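Local coordinates for putative dioxygenase (1H-3-hydroxy-4-oxoquinaldine 2,4-dioxygenase) (Mycobacteroides abscessus subsp. abscessus, PDB 6RA3), which cleaves the quinolone ring of the Pseudomonas quinolone signal PQS with dioxygen, giving N-octanoylanthranilate and carbon monoxide, at residues Gly150-Gln153 and Ser154-Gly158. Residues are numbered along the deposited sequence; the frame is centred on the assembly and turned at random.
Sequences GLVQ and SWLAG
The last turn of helix 144-156, in an alpha/beta-hydrolase fold, sets the indole of Trp155 against Leu151 and Val152 and also against His246, the probable proton donor/acceptor of the active site, with which its ring stacks. Trp155 CG lies anti to its own carbonyl carbon (chi1 -71°), which swings the indole back along the helix, against the preceding turn. There Leu151 CB sits over the six-membered ring in a CH-pi contact, 4.0 Å from its centroid, while Leu151 O stands over the same face nearer the five-membered ring, 3.0 Å from Trp155 CG. Leu151 O accepts two hydrogen bonds, one from Trp155 N and one from Ser154 OG, the latter 3.0 Å from Leu151 O. OG sits between the N and carbonyl carbon of Ser154 (chi1 70°) and approaches 32° off the carbonyl plane. The two methyls of Val152 part ways. Val152 CG2 meets the indole at Trp155 CE3, 4.0 Å away, with the two side chains roughly perpendicular; CG1 runs beside Leu156 and touches its CD1. Val152 and Leu156 both pack on Val168 of helix 162-170. Gln153 bends at chi2, its NE2 hydrogen-bonded back to Asp149 O and its OE1 lying beside Leu156 CD1. At the helix end Ala157 takes a positive phi; its N still reaches Gln153 O at 3.0 Å, and a water donates to that oxygen while accepting from Gly158 N at 3.1 Å.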
loop_
_atom_site.group_PDB
_atom_site.type_symbol
_atom_site.label_atom_id
_atom_site.label_comp_id
_atom_site.label_asym_id
_atom_site.label_seq_id
_atom_site.Cartn_x
_atom_site.Cartn_y
_atom_site.Cartn_z
ATOM N N GLY A 150 16.879 23.146 9.725
ATOM C CA GLY A 150 17.901 23.287 10.752
ATOM C C GLY A 150 18.017 22.061 11.645
ATOM O O GLY A 150 19.122 21.586 11.928
ATOM N N LEU A 151 16.875 21.544 12.122
ATOM C CA LEU A 151 16.911 20.340 12.944
ATOM C C LEU A 151 17.474 19.167 12.149
ATOM O O LEU A 151 18.293 18.397 12.666
ATOM C CB LEU A 151 15.512 20.026 13.494
ATOM C CG LEU A 151 15.075 20.859 14.715
ATOM C CD1 LEU A 151 13.620 20.607 15.115
ATOM C CD2 LEU A 151 16.003 20.630 15.932
ATOM N N VAL A 152 17.105 19.069 10.867
ATOM C CA VAL A 152 17.522 17.945 10.030
ATOM C C VAL A 152 19.028 17.967 9.788
ATOM O O VAL A 152 19.696 16.928 9.865
ATOM C CB VAL A 152 16.742 17.958 8.699
ATOM C CG1 VAL A 152 17.471 17.124 7.610
ATOM C CG2 VAL A 152 15.330 17.443 8.925
ATOM N N GLN A 153 19.580 19.133 9.427
ATOM C CA GLN A 153 21.016 19.194 9.149
ATOM C C GLN A 153 21.839 18.762 10.363
ATOM O O GLN A 153 22.860 18.081 10.208
ATOM C CB GLN A 153 21.415 20.596 8.697
ATOM C CG GLN A 153 21.543 20.742 7.171
ATOM C CD GLN A 153 20.458 19.997 6.388
ATOM O OE1 GLN A 153 20.752 19.045 5.649
ATOM N NE2 GLN A 153 19.203 20.435 6.533
ATOM N N SER A 154 21.400 19.121 11.583
ATOM C CA SER A 154 22.123 18.678 12.779
ATOM C C SER A 154 21.870 17.198 13.085
ATOM O O SER A 154 22.714 16.535 13.705
ATOM C CB SER A 154 21.761 19.564 13.989
ATOM O OG SER A 154 20.436 19.368 14.461
ATOM N N TRP A 155 20.721 16.662 12.652
ATOM C CA TRP A 155 20.442 15.232 12.783
ATOM C C TRP A 155 21.322 14.397 11.847
ATOM O O TRP A 155 21.774 13.300 12.211
ATOM C CB TRP A 155 18.961 14.990 12.498
ATOM C CG TRP A 155 18.035 15.509 13.570
ATOM C CD1 TRP A 155 18.363 15.845 14.851
ATOM C CD2 TRP A 155 16.624 15.746 13.446
ATOM N NE1 TRP A 155 17.244 16.273 15.535
ATOM C CE2 TRP A 155 16.167 16.228 14.690
ATOM C CE3 TRP A 155 15.704 15.597 12.399
ATOM C CZ2 TRP A 155 14.831 16.557 14.923
ATOM C CZ3 TRP A 155 14.380 15.936 12.631
ATOM C CH2 TRP A 155 13.959 16.407 13.890
ATOM N N LEU A 156 21.582 14.905 10.641
ATOM C CA LEU A 156 22.449 14.219 9.684
ATOM C C LEU A 156 23.923 14.337 10.063
ATOM O O LEU A 156 24.693 13.389 9.860
ATOM C CB LEU A 156 22.246 14.796 8.275
ATOM C CG LEU A 156 20.877 14.685 7.625
ATOM C CD1 LEU A 156 20.928 15.284 6.246
ATOM C CD2 LEU A 156 20.439 13.218 7.562
ATOM N N ALA A 157 24.334 15.504 10.563
ATOM C CA ALA A 157 25.719 15.746 10.965
ATOM C C ALA A 157 26.682 15.440 9.820
ATOM O O ALA A 157 27.785 14.930 10.023
ATOM C CB ALA A 157 26.072 14.928 12.204
ATOM N N GLY A 158 26.255 15.741 8.596
ATOM C CA GLY A 158 27.049 15.394 7.435
ATOM C C GLY A 158 27.390 13.911 7.346
ATOM O O GLY A 158 28.567 13.549 7.264
HETATM O O HOH W 1 24.113 17.864 8.059
#